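Local coordinates for HpcH/HpaI aldolase/citrate lyase family protein (Burkholderia cenocepacia, PDB 4MF4) that is a TIM-barrel protein of the HpcH/HpaI aldolase/citrate lyase family, present here as an assembly of six chains, at residues K94-R102 against R134-A142; V119-S129 against Y151-V161. All coordinates share one frame; numbering follows the deposited sequence.

Contact 1 (K94-R102 against R134-A142); sequences KRALDAGAR and RGVAGMVRA
R134 reaches L97 and D98 because its side chain is stretched out, with CG anti to the backbone N (chi1 -168°) and the chain extended as far as NE; R141 adopts the same extended form and runs out to the backbone of A99. In this TIM barrel the contact joins the C-terminal end of helix 90-98 to the long connection between helix 112-121 and helix 151-154. The helix closes in a Schellman motif, with G100 at positive phi, and the carbonyls of D98 and A99 accept from the loop. A142 N donates to D98 O at 2.9 Å, the donor tilted out of the carbonyl plane. R141 NH1 meets A99 O at 2.7 Å in a nearly straight bond (166°) that lies both in the carbonyl plane and in the plane of the guanidinium, while R141 NE forms a salt bridge with E41 of a third subunit.

L97 lies over one face of the R134 guanidinium, its CB 3.6 Å from R134 NH2, and its CD1 follows the chain back to CD. At the edge of the same group D98 OD1 makes a long, weak salt bridge to R134 NH2, 3.5 Å away; the stronger partner of this nitrogen is Y151 OH. Two waters lie within hydrogen-bonding distance of D98 OD1, at 2.7 and 2.9 Å; the nearer accepts from R134 NE and lies close to G135 O, the other close to A137 O, so that water links the carboxylate to R134, G135 and A137. Its other oxygen, OD2, is hydrogen-bonded to H57 of a second subunit, which makes D98 part of a subunit interface. Beside the carboxylate sits V140, whose CG1 approaches D98 CG to 3.7 Å.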
ATOM      1  N   LYS A  94      -3.165   7.762 -21.260  1.00 17.31           N
ATOM      2  CA  LYS A  94      -4.277   8.335 -20.554  1.00 18.61           C
ATOM      3  C   LYS A  94      -3.994   8.393 -19.047  1.00 16.71           C
ATOM      4  O   LYS A  94      -4.172   9.433 -18.429  1.00 15.87           O
ATOM      5  CB  LYS A  94      -5.475   7.424 -20.828  1.00 21.08           C
ATOM      6  CG  LYS A  94      -6.829   7.985 -20.602  1.00 23.75           C
ATOM      7  CD  LYS A  94      -7.870   7.021 -21.173  1.00 25.74           C
ATOM      8  CE  LYS A  94      -7.913   7.035 -22.677  1.00 26.27           C
ATOM      9  NZ  LYS A  94      -8.651   5.829 -23.154  1.00 28.21           N
ATOM     10  N   ARG A  95      -3.566   7.280 -18.461  1.00 15.60           N
ATOM     11  CA  ARG A  95      -3.216   7.253 -17.017  1.00 15.90           C
ATOM     12  C   ARG A  95      -2.170   8.345 -16.647  1.00 15.07           C
ATOM     13  O   ARG A  95      -2.328   9.083 -15.682  1.00 14.59           O
ATOM     14  CB  ARG A  95      -2.702   5.885 -16.594  1.00 16.39           C
ATOM     15  CG  ARG A  95      -3.741   4.770 -16.477  1.00 16.90           C
ATOM     16  CD  ARG A  95      -4.797   5.021 -15.445  1.00 16.69           C
ATOM     17  NE  ARG A  95      -5.644   3.828 -15.232  1.00 16.72           N
ATOM     18  CZ  ARG A  95      -5.322   2.761 -14.507  1.00 16.87           C
ATOM     19  NH1 ARG A  95      -4.114   2.638 -13.936  1.00 18.03           N
ATOM     20  NH2 ARG A  95      -6.203   1.774 -14.373  1.00 16.91           N
ATOM     21  N   ALA A  96      -1.111   8.447 -17.429  1.00 14.46           N
ATOM     22  CA  ALA A  96      -0.047   9.402 -17.102  1.00 14.68           C
ATOM     23  C   ALA A  96      -0.538  10.852 -17.264  1.00 14.19           C
ATOM     24  O   ALA A  96      -0.331  11.673 -16.395  1.00 14.42           O
ATOM     25  CB  ALA A  96       1.157   9.154 -17.974  1.00 15.14           C
ATOM     26  N   LEU A  97      -1.230  11.144 -18.346  1.00 14.51           N
ATOM     27  CA  LEU A  97      -1.767  12.495 -18.549  1.00 15.31           C
ATOM     28  C   LEU A  97      -2.834  12.842 -17.524  1.00 15.71           C
ATOM     29  O   LEU A  97      -2.835  13.960 -16.958  1.00 15.32           O
ATOM     30  CB  LEU A  97      -2.354  12.658 -19.960  1.00 15.69           C
ATOM     31  CG  LEU A  97      -1.330  12.635 -21.111  1.00 16.12           C
ATOM     32  CD1 LEU A  97      -2.100  12.770 -22.398  1.00 16.34           C
ATOM     33  CD2 LEU A  97      -0.251  13.687 -21.022  1.00 16.60           C
ATOM     34  N   ASP A  98      -3.751  11.915 -17.257  1.00 15.07           N
ATOM     35  CA  ASP A  98      -4.746  12.210 -16.232  1.00 15.75           C
ATOM     36  C   ASP A  98      -4.152  12.515 -14.825  1.00 15.21           C
ATOM     37  O   ASP A  98      -4.700  13.320 -14.083  1.00 15.34           O
ATOM     38  CB  ASP A  98      -5.766  11.078 -16.150  1.00 16.73           C
ATOM     39  CG  ASP A  98      -6.732  11.057 -17.350  1.00 16.96           C
ATOM     40  OD1 ASP A  98      -6.834  12.019 -18.156  1.00 17.62           O
ATOM     41  OD2 ASP A  98      -7.455  10.048 -17.446  1.00 17.96           O
ATOM     42  N   ALA A  99      -3.042  11.870 -14.478  1.00 14.81           N
ATOM     43  CA  ALA A  99      -2.359  12.037 -13.202  1.00 14.98           C
ATOM     44  C   ALA A  99      -1.616  13.386 -13.115  1.00 15.10           C
ATOM     45  O   ALA A  99      -1.151  13.775 -12.035  1.00 15.62           O
ATOM     46  CB  ALA A  99      -1.373  10.904 -12.973  1.00 15.30           C
ATOM     47  N   GLY A 100      -1.518  14.079 -14.247  1.00 15.44           N
ATOM     48  CA  GLY A 100      -0.980  15.418 -14.334  1.00 15.66           C
ATOM     49  C   GLY A 100       0.409  15.517 -14.915  1.00 16.28           C
ATOM     50  O   GLY A 100       0.975  16.584 -14.887  1.00 15.91           O
ATOM     51  N   ALA A 101       0.948  14.453 -15.511  1.00 16.29           N
ATOM     52  CA  ALA A 101       2.259  14.578 -16.115  1.00 16.82           C
ATOM     53  C   ALA A 101       2.035  15.315 -17.434  1.00 16.88           C
ATOM     54  O   ALA A 101       1.166  14.934 -18.203  1.00 16.58           O
ATOM     55  CB  ALA A 101       2.896  13.212 -16.346  1.00 16.51           C
ATOM     56  N   ARG A 102       2.791  16.377 -17.666  1.00 15.93           N
ATOM     57  CA  ARG A 102       2.622  17.175 -18.892  1.00 16.95           C
ATOM     58  C   ARG A 102       3.780  17.000 -19.876  1.00 15.74           C
ATOM     59  O   ARG A 102       3.753  17.563 -20.983  1.00 14.93           O
ATOM     60  CB  ARG A 102       2.473  18.671 -18.542  1.00 18.68           C
ATOM     61  CG  ARG A 102       1.262  18.930 -17.669  1.00 20.96           C
ATOM     62  CD  ARG A 102       0.911  20.417 -17.553  1.00 23.63           C
ATOM     63  NE  ARG A 102       1.960  21.155 -16.872  1.00 24.97           N
ATOM     64  CZ  ARG A 102       1.943  22.479 -16.692  1.00 31.57           C
ATOM     65  NH1 ARG A 102       0.939  23.240 -17.156  1.00 36.87           N
ATOM     66  NH2 ARG A 102       2.934  23.056 -16.052  1.00 33.10           N
ATOM     67  N   ARG A 134      -6.747  11.811 -27.460  1.00 23.97           N
ATOM     68  CA  ARG A 134      -6.879  11.904 -26.014  1.00 24.50           C
ATOM     69  C   ARG A 134      -8.360  11.945 -25.531  1.00 23.55           C
ATOM     70  O   ARG A 134      -9.147  12.780 -25.951  1.00 22.33           O
ATOM     71  CB  ARG A 134      -6.121  13.101 -25.455  1.00 23.26           C
ATOM     72  CG  ARG A 134      -6.013  13.044 -23.939  1.00 23.30           C
ATOM     73  CD  ARG A 134      -5.308  14.237 -23.340  1.00 22.77           C
ATOM     74  NE  ARG A 134      -5.438  14.114 -21.883  1.00 23.01           N
ATOM     75  CZ  ARG A 134      -5.014  14.991 -20.987  1.00 21.32           C
ATOM     76  NH1 ARG A 134      -4.318  16.071 -21.352  1.00 19.80           N
ATOM     77  NH2 ARG A 134      -5.234  14.718 -19.691  1.00 23.12           N
ATOM     78  N   GLY A 135      -8.678  11.051 -24.597  1.00 24.28           N
ATOM     79  CA  GLY A 135     -10.023  10.919 -24.015  1.00 22.35           C
ATOM     80  C   GLY A 135     -10.286  11.975 -22.978  1.00 22.86           C
ATOM     81  O   GLY A 135      -9.394  12.341 -22.210  1.00 22.85           O
ATOM     82  N   VAL A 136     -11.522  12.474 -22.970  1.00 22.73           N
ATOM     83  CA  VAL A 136     -11.932  13.602 -22.176  1.00 24.52           C
ATOM     84  C   VAL A 136     -12.495  13.127 -20.828  1.00 24.68           C
ATOM     85  O   VAL A 136     -13.431  12.333 -20.780  1.00 27.65           O
ATOM     86  CB  VAL A 136     -13.026  14.390 -22.950  1.00 25.82           C
ATOM     87  CG1 VAL A 136     -13.547  15.536 -22.132  1.00 27.65           C
ATOM     88  CG2 VAL A 136     -12.487  14.882 -24.299  1.00 28.38           C
ATOM     89  N   ALA A 137     -11.954  13.613 -19.729  1.00 22.70           N
ATOM     90  CA  ALA A 137     -12.605  13.424 -18.446  1.00 21.65           C
ATOM     91  C   ALA A 137     -12.240  14.633 -17.573  1.00 22.25           C
ATOM     92  O   ALA A 137     -11.048  14.896 -17.320  1.00 23.44           O
ATOM     93  CB  ALA A 137     -12.189  12.113 -17.809  1.00 20.84           C
ATOM     94  N   GLY A 138     -13.268  15.380 -17.177  1.00 20.59           N
ATOM     95  CA  GLY A 138     -13.087  16.663 -16.525  1.00 21.69           C
ATOM     96  C   GLY A 138     -12.682  16.614 -15.077  1.00 21.32           C
ATOM     97  O   GLY A 138     -12.210  17.632 -14.569  1.00 24.55           O
ATOM     98  N   MET A 139     -12.840  15.462 -14.410  1.00 19.96           N
ATOM     99  CA  MET A 139     -12.652  15.345 -12.956  1.00 20.31           C
ATOM    100  C   MET A 139     -11.299  14.801 -12.502  1.00 18.56           C
ATOM    101  O   MET A 139     -11.094  14.538 -11.307  1.00 17.77           O
ATOM    102  CB  MET A 139     -13.765  14.465 -12.345  1.00 23.13           C
ATOM    103  CG  MET A 139     -13.630  12.950 -12.532  1.00 25.94           C
ATOM    104  SD  MET A 139     -13.799  12.344 -14.257  1.00 30.20           S
ATOM    105  CE  MET A 139     -15.595  12.218 -14.328  1.00 31.02           C
ATOM    106  N   VAL A 140     -10.409  14.575 -13.446  1.00 18.28           N
ATOM    107  CA  VAL A 140      -9.094  13.991 -13.130  1.00 17.64           C
ATOM    108  C   VAL A 140      -8.090  14.991 -12.488  1.00 16.86           C
ATOM    109  O   VAL A 140      -8.257  16.236 -12.572  1.00 15.44           O
ATOM    110  CB  VAL A 140      -8.452  13.425 -14.398  1.00 18.24           C
ATOM    111  CG1 VAL A 140      -9.312  12.294 -14.991  1.00 18.49           C
ATOM    112  CG2 VAL A 140      -8.181  14.518 -15.422  1.00 17.95           C
ATOM    113  N   ARG A 141      -7.007  14.435 -11.919  1.00 15.64           N
ATOM    114  CA  ARG A 141      -6.002  15.230 -11.219  1.00 15.42           C
ATOM    115  C   ARG A 141      -5.517  16.356 -12.149  1.00 15.27           C
ATOM    116  O   ARG A 141      -5.466  17.507 -11.738  1.00 15.48           O
ATOM    117  CB  ARG A 141      -4.846  14.359 -10.739  1.00 15.24           C
ATOM    118  CG  ARG A 141      -3.765  15.157 -10.029  1.00 15.25           C
ATOM    119  CD  ARG A 141      -2.772  14.315  -9.262  1.00 14.63           C
ATOM    120  NE  ARG A 141      -1.963  15.280  -8.555  1.00 14.28           N
ATOM    121  CZ  ARG A 141      -0.859  15.884  -9.011  1.00 14.10           C
ATOM    122  NH1 ARG A 141      -0.269  15.556 -10.165  1.00 13.64           N
ATOM    123  NH2 ARG A 141      -0.309  16.810  -8.260  1.00 13.28           N
ATOM    124  N   ALA A 142      -5.247  16.037 -13.417  1.00 14.70           N
ATOM    125  CA  ALA A 142      -4.711  17.059 -14.379  1.00 14.99           C
ATOM    126  C   ALA A 142      -5.611  18.284 -14.522  1.00 15.35           C
ATOM    127  O   ALA A 142      -5.125  19.376 -14.836  1.00 14.77           O
ATOM    128  CB  ALA A 142      -4.490  16.452 -15.763  1.00 14.86           C
TER
HETATM  129  O   HOH W   1      -7.110  11.685 -20.832  1.00 21.95           O
HETATM  130  O   HOH W   2      -8.830  13.989 -19.053  1.00 30.95           O

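Contact 2 (V119-S129 against Y151-V161); sequences VRLTRFPSPES and YLQTANAQVAV
N156 and F124 carry this contact, in which the last turn of helix 112-121 of the TIM barrel and the loop after it pack on helix 151-154 and the start of strand 160-165. Among the polar interactions, the N156 amide pairs with the F124 backbone in both directions: F124 N donates to N156 OD1 at 2.8 Å, and N156 ND2 donates to F124 O at 3.0 Å, each on a lone pair of the acceptor. The second N-H of ND2 goes to E128 OE2, 3.0 Å away and met from above the carboxylate plane. Water 3 links N156 OD1 to T122 O, so both ends of the amide are gripped twice and its rotation is fixed. S126 OG accepts from S129 N in an ST motif.

Apolar packing centres on the F124 ring. With CG anti to the carbonyl carbon (chi1 -70°), the ring is carried toward helix 151-154, where L152 CD2 makes a CH-pi contact over one face, 3.8 Å from the centroid. Y151 CE2 comes to F124 CZ at 3.8 Å, near the plane of the F124 ring, and the two rings meet obliquely; A155 CB touches F124 CE2. L200 of a second subunit packs on F124 and L152.

T122 CB meets V159 CG1 at 3.8 Å, and T122 OG1, which donates to V119 O, lies 3.7 Å from V161 CG2. V119 CG1 lies over one face of the R123 guanidinium and N156 O over the other, both offset toward the rim, while R123 NH1 donates to T122 OG1 at 2.8 Å.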
ATOM      1  N   VAL A 119       2.147  11.320 -30.484  1.00 16.76           N
ATOM      2  CA  VAL A 119       1.595  12.670 -30.372  1.00 16.78           C
ATOM      3  C   VAL A 119       0.080  12.699 -30.322  1.00 18.17           C
ATOM      4  O   VAL A 119      -0.463  13.376 -29.472  1.00 18.91           O
ATOM      5  CB  VAL A 119       2.075  13.617 -31.522  1.00 16.28           C
ATOM      6  CG1 VAL A 119       1.357  14.976 -31.479  1.00 16.03           C
ATOM      7  CG2 VAL A 119       3.569  13.858 -31.419  1.00 15.86           C
ATOM      8  N   ARG A 120      -0.588  11.996 -31.234  1.00 19.68           N
ATOM      9  CA  ARG A 120      -2.052  11.933 -31.273  1.00 20.35           C
ATOM     10  C   ARG A 120      -2.637  11.505 -29.945  1.00 18.67           C
ATOM     11  O   ARG A 120      -3.668  12.004 -29.523  1.00 18.80           O
ATOM     12  CB  ARG A 120      -2.543  10.919 -32.334  1.00 22.34           C
ATOM     13  CG  ARG A 120      -2.314  11.320 -33.788  1.00 24.67           C
ATOM     14  CD  ARG A 120      -2.798  10.212 -34.732  1.00 26.72           C
ATOM     15  NE  ARG A 120      -4.256  10.096 -34.641  1.00 28.16           N
ATOM     16  CZ  ARG A 120      -5.003   9.146 -35.194  1.00 31.34           C
ATOM     17  NH1 ARG A 120      -4.446   8.154 -35.877  1.00 31.74           N
ATOM     18  NH2 ARG A 120      -6.333   9.180 -35.041  1.00 31.30           N
ATOM     19  N   LEU A 121      -1.991  10.541 -29.306  1.00 18.34           N
ATOM     20  CA  LEU A 121      -2.447   9.999 -28.041  1.00 18.18           C
ATOM     21  C   LEU A 121      -2.404  11.046 -26.955  1.00 17.35           C
ATOM     22  O   LEU A 121      -3.149  10.926 -25.989  1.00 18.99           O
ATOM     23  CB  LEU A 121      -1.657   8.776 -27.596  1.00 17.99           C
ATOM     24  CG  LEU A 121      -1.778   7.485 -28.402  1.00 18.37           C
ATOM     25  CD1 LEU A 121      -0.851   6.471 -27.743  1.00 19.29           C
ATOM     26  CD2 LEU A 121      -3.183   6.905 -28.484  1.00 19.12           C
ATOM     27  N   THR A 122      -1.611  12.091 -27.127  1.00 16.84           N
ATOM     28  CA  THR A 122      -1.529  13.184 -26.140  1.00 16.17           C
ATOM     29  C   THR A 122      -2.386  14.419 -26.394  1.00 17.01           C
ATOM     30  O   THR A 122      -2.392  15.339 -25.550  1.00 15.34           O
ATOM     31  CB  THR A 122      -0.068  13.672 -25.928  1.00 16.22           C
ATOM     32  OG1 THR A 122       0.359  14.490 -27.033  1.00 16.28           O
ATOM     33  CG2 THR A 122       0.848  12.511 -25.724  1.00 16.30           C
ATOM     34  N   ARG A 123      -3.149  14.419 -27.498  1.00 17.61           N
ATOM     35  CA  ARG A 123      -3.910  15.592 -27.918  1.00 17.57           C
ATOM     36  C   ARG A 123      -5.433  15.348 -27.879  1.00 18.12           C
ATOM     37  O   ARG A 123      -5.919  14.375 -28.396  1.00 16.89           O
ATOM     38  CB  ARG A 123      -3.529  16.009 -29.341  1.00 18.69           C
ATOM     39  CG  ARG A 123      -2.076  16.486 -29.541  1.00 19.32           C
ATOM     40  CD  ARG A 123      -1.678  17.535 -28.522  1.00 20.18           C
ATOM     41  NE  ARG A 123      -0.526  18.345 -28.900  1.00 19.94           N
ATOM     42  CZ  ARG A 123       0.738  18.138 -28.522  1.00 20.97           C
ATOM     43  NH1 ARG A 123       1.098  17.111 -27.763  1.00 19.09           N
ATOM     44  NH2 ARG A 123       1.676  18.994 -28.915  1.00 21.05           N
ATOM     45  N   PHE A 124      -6.151  16.250 -27.225  1.00 18.62           N
ATOM     46  CA  PHE A 124      -7.578  16.379 -27.418  1.00 19.85           C
ATOM     47  C   PHE A 124      -7.896  16.762 -28.871  1.00 21.51           C
ATOM     48  O   PHE A 124      -7.228  17.625 -29.437  1.00 22.47           O
ATOM     49  CB  PHE A 124      -8.105  17.463 -26.516  1.00 19.87           C
ATOM     50  CG  PHE A 124      -8.083  17.109 -25.054  1.00 19.95           C
ATOM     51  CD1 PHE A 124      -8.548  15.895 -24.619  1.00 19.16           C
ATOM     52  CD2 PHE A 124      -7.637  18.040 -24.120  1.00 20.15           C
ATOM     53  CE1 PHE A 124      -8.566  15.597 -23.263  1.00 21.52           C
ATOM     54  CE2 PHE A 124      -7.648  17.758 -22.783  1.00 20.21           C
ATOM     55  CZ  PHE A 124      -8.095  16.526 -22.344  1.00 21.21           C
ATOM     56  N   PRO A 125      -8.918  16.136 -29.472  1.00 22.92           N
ATOM     57  CA  PRO A 125      -9.271  16.572 -30.836  1.00 24.69           C
ATOM     58  C   PRO A 125      -9.618  18.078 -30.888  1.00 25.99           C
ATOM     59  O   PRO A 125     -10.426  18.562 -30.106  1.00 27.68           O
ATOM     60  CB  PRO A 125     -10.480  15.708 -31.204  1.00 24.68           C
ATOM     61  CG  PRO A 125     -10.685  14.742 -30.106  1.00 26.45           C
ATOM     62  CD  PRO A 125      -9.822  15.108 -28.939  1.00 24.36           C
ATOM     63  N   SER A 126      -8.996  18.806 -31.795  1.00 27.37           N
ATOM     64  CA  SER A 126      -9.144  20.244 -31.843  1.00 26.73           C
ATOM     65  C   SER A 126      -8.706  20.760 -33.213  1.00 27.12           C
ATOM     66  O   SER A 126      -8.163  19.995 -34.022  1.00 26.55           O
ATOM     67  CB  SER A 126      -8.245  20.799 -30.770  1.00 27.09           C
ATOM     68  OG  SER A 126      -6.912  20.406 -31.044  1.00 27.17           O
ATOM     69  N   PRO A 127      -8.906  22.054 -33.485  1.00 28.93           N
ATOM     70  CA  PRO A 127      -8.493  22.553 -34.810  1.00 30.43           C
ATOM     71  C   PRO A 127      -7.015  22.334 -35.155  1.00 30.10           C
ATOM     72  O   PRO A 127      -6.678  22.090 -36.297  1.00 28.44           O
ATOM     73  CB  PRO A 127      -8.797  24.052 -34.725  1.00 32.23           C
ATOM     74  CG  PRO A 127      -9.935  24.159 -33.753  1.00 31.54           C
ATOM     75  CD  PRO A 127      -9.764  23.022 -32.765  1.00 31.33           C
ATOM     76  N   GLU A 128      -6.146  22.440 -34.167  1.00 30.88           N
ATOM     77  CA  GLU A 128      -4.729  22.268 -34.384  1.00 33.53           C
ATOM     78  C   GLU A 128      -4.366  20.772 -34.398  1.00 31.36           C
ATOM     79  O   GLU A 128      -3.388  20.375 -35.024  1.00 31.61           O
ATOM     80  CB  GLU A 128      -3.913  23.066 -33.356  1.00 37.36           C
ATOM     81  CG  GLU A 128      -3.683  22.399 -31.997  1.00 41.72           C
ATOM     82  CD  GLU A 128      -4.859  22.508 -31.029  1.00 46.40           C
ATOM     83  OE1 GLU A 128      -5.941  23.064 -31.414  1.00 44.33           O
ATOM     84  OE2 GLU A 128      -4.683  22.029 -29.870  1.00 43.26           O
ATOM     85  N   SER A 129      -5.153  19.944 -33.722  1.00 29.59           N
ATOM     86  CA  SER A 129      -4.928  18.497 -33.730  1.00 27.15           C
ATOM     87  C   SER A 129      -6.221  17.779 -33.999  1.00 26.71           C
ATOM     88  O   SER A 129      -6.768  17.126 -33.104  1.00 28.43           O
ATOM     89  CB  SER A 129      -4.344  18.038 -32.382  1.00 27.11           C
ATOM     90  OG  SER A 129      -3.124  18.694 -32.090  1.00 26.79           O
ATOM     91  N   TYR A 151      -9.792  23.406 -18.756  1.00 32.44           N
ATOM     92  CA  TYR A 151      -8.731  22.397 -18.942  1.00 28.54           C
ATOM     93  C   TYR A 151      -8.711  21.935 -20.393  1.00 28.47           C
ATOM     94  O   TYR A 151      -7.676  21.902 -21.024  1.00 25.51           O
ATOM     95  CB  TYR A 151      -8.958  21.173 -18.038  1.00 27.70           C
ATOM     96  CG  TYR A 151      -7.914  20.100 -18.244  1.00 26.84           C
ATOM     97  CD1 TYR A 151      -6.586  20.378 -18.003  1.00 26.87           C
ATOM     98  CD2 TYR A 151      -8.248  18.820 -18.675  1.00 27.42           C
ATOM     99  CE1 TYR A 151      -5.593  19.433 -18.203  1.00 27.75           C
ATOM    100  CE2 TYR A 151      -7.255  17.848 -18.871  1.00 27.86           C
ATOM    101  CZ  TYR A 151      -5.920  18.167 -18.632  1.00 28.12           C
ATOM    102  OH  TYR A 151      -4.875  17.242 -18.826  1.00 29.16           O
ATOM    103  N   LEU A 152      -9.883  21.615 -20.928  1.00 29.41           N
ATOM    104  CA  LEU A 152      -9.984  21.153 -22.319  1.00 32.01           C
ATOM    105  C   LEU A 152      -9.386  22.115 -23.380  1.00 31.47           C
ATOM    106  O   LEU A 152      -8.709  21.652 -24.298  1.00 30.04           O
ATOM    107  CB  LEU A 152     -11.428  20.793 -22.651  1.00 32.09           C
ATOM    108  CG  LEU A 152     -11.946  19.638 -21.806  1.00 31.46           C
ATOM    109  CD1 LEU A 152     -13.388  19.278 -22.142  1.00 30.99           C
ATOM    110  CD2 LEU A 152     -11.044  18.444 -21.973  1.00 30.45           C
ATOM    111  N   GLN A 153      -9.600  23.428 -23.217  1.00 29.87           N
ATOM    112  CA  GLN A 153      -9.165  24.428 -24.184  1.00 29.13           C
ATOM    113  C   GLN A 153      -7.689  24.776 -24.060  1.00 28.89           C
ATOM    114  O   GLN A 153      -7.131  25.383 -24.952  1.00 27.35           O
ATOM    115  CB  GLN A 153      -9.984  25.716 -24.026  1.00 29.14           C
ATOM    116  N   THR A 154      -7.061  24.435 -22.930  1.00 26.56           N
ATOM    117  CA  THR A 154      -5.722  24.904 -22.647  1.00 25.75           C
ATOM    118  C   THR A 154      -4.680  23.750 -22.466  1.00 24.04           C
ATOM    119  O   THR A 154      -3.463  24.012 -22.446  1.00 22.15           O
ATOM    120  CB  THR A 154      -5.793  25.807 -21.395  1.00 27.44           C
ATOM    121  OG1 THR A 154      -6.427  25.077 -20.347  1.00 27.50           O
ATOM    122  CG2 THR A 154      -6.683  27.057 -21.661  1.00 29.59           C
ATOM    123  N   ALA A 155      -5.143  22.504 -22.383  1.00 21.25           N
ATOM    124  CA  ALA A 155      -4.249  21.381 -22.100  1.00 20.85           C
ATOM    125  C   ALA A 155      -3.297  21.067 -23.226  1.00 19.78           C
ATOM    126  O   ALA A 155      -2.121  20.780 -22.956  1.00 18.99           O
ATOM    127  CB  ALA A 155      -5.025  20.115 -21.726  1.00 20.46           C
ATOM    128  N   ASN A 156      -3.771  21.070 -24.473  1.00 19.47           N
ATOM    129  CA  ASN A 156      -2.917  20.615 -25.587  1.00 19.35           C
ATOM    130  C   ASN A 156      -1.627  21.406 -25.675  1.00 19.92           C
ATOM    131  O   ASN A 156      -0.558  20.834 -25.912  1.00 19.66           O
ATOM    132  CB  ASN A 156      -3.632  20.652 -26.959  1.00 19.61           C
ATOM    133  CG  ASN A 156      -4.623  19.511 -27.168  1.00 20.44           C
ATOM    134  OD1 ASN A 156      -4.817  18.587 -26.328  1.00 18.86           O
ATOM    135  ND2 ASN A 156      -5.278  19.568 -28.316  1.00 21.37           N
ATOM    136  N   ALA A 157      -1.723  22.726 -25.483  1.00 20.28           N
ATOM    137  CA  ALA A 157      -0.570  23.632 -25.629  1.00 20.77           C
ATOM    138  C   ALA A 157       0.557  23.372 -24.624  1.00 20.11           C
ATOM    139  O   ALA A 157       1.684  23.749 -24.874  1.00 20.08           O
ATOM    140  CB  ALA A 157      -1.039  25.107 -25.499  1.00 21.75           C
ATOM    141  N   GLN A 158       0.248  22.717 -23.499  1.00 19.59           N
ATOM    142  CA  GLN A 158       1.230  22.504 -22.450  1.00 19.46           C
ATOM    143  C   GLN A 158       1.777  21.083 -22.391  1.00 18.57           C
ATOM    144  O   GLN A 158       2.612  20.806 -21.549  1.00 17.80           O
ATOM    145  CB  GLN A 158       0.683  22.910 -21.078  1.00 19.85           C
ATOM    146  CG  GLN A 158       0.225  24.365 -20.961  1.00 21.17           C
ATOM    147  CD  GLN A 158       1.206  25.337 -21.563  1.00 21.61           C
ATOM    148  OE1 GLN A 158       2.412  25.195 -21.407  1.00 23.28           O
ATOM    149  NE2 GLN A 158       0.691  26.306 -22.291  1.00 21.97           N
ATOM    150  N   VAL A 159       1.321  20.201 -23.278  1.00 18.14           N
ATOM    151  CA  VAL A 159       1.845  18.825 -23.292  1.00 18.14           C
ATOM    152  C   VAL A 159       3.049  18.718 -24.215  1.00 17.70           C
ATOM    153  O   VAL A 159       2.990  19.118 -25.387  1.00 16.85           O
ATOM    154  CB  VAL A 159       0.782  17.810 -23.738  1.00 19.37           C
ATOM    155  CG1 VAL A 159       1.376  16.413 -23.779  1.00 20.42           C
ATOM    156  CG2 VAL A 159      -0.385  17.812 -22.784  1.00 19.63           C
ATOM    157  N   ALA A 160       4.156  18.215 -23.682  1.00 16.71           N
ATOM    158  CA  ALA A 160       5.360  17.970 -24.458  1.00 16.31           C
ATOM    159  C   ALA A 160       5.641  16.491 -24.677  1.00 15.35           C
ATOM    160  O   ALA A 160       5.396  15.673 -23.806  1.00 13.66           O
ATOM    161  CB  ALA A 160       6.542  18.631 -23.788  1.00 18.10           C
ATOM    162  N   VAL A 161       6.132  16.164 -25.872  1.00 14.71           N
ATOM    163  CA  VAL A 161       6.396  14.790 -26.259  1.00 13.97           C
ATOM    164  C   VAL A 161       7.892  14.629 -26.566  1.00 13.87           C
ATOM    165  O   VAL A 161       8.468  15.340 -27.388  1.00 14.39           O
ATOM    166  CB  VAL A 161       5.549  14.363 -27.462  1.00 14.20           C
ATOM    167  CG1 VAL A 161       5.953  12.983 -27.988  1.00 14.05           C
ATOM    168  CG2 VAL A 161       4.060  14.423 -27.141  1.00 14.56           C
TER
HETATM  169  O   HOH W   3      -3.716  17.248 -24.007  1.00 21.52           O

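From the N terminus the chain passes through 94-102, 119-129, 134-142 and 151-161 in turn, so the segments alternate and the two contacts cross rather than nest. Contact 1 closes a loop containing strand 103-106 and helix 112-121; contact 2 closes the shorter, irregular excursion that leads to helix 151-154 and includes 134-142. The contacts meet where R134 NH2 lies 2.7 Å from Y151 OH, a probable hydrogen bond, and where R102 O, just before strand 103-106, probably accepts from A160 N of strand 160-165 at 2.8 Å. Together they tie the excursion to helix 90-98, and the end of helix 112-121 to helix 151-154 and the entry of strand 160-165; both reach the second subunit.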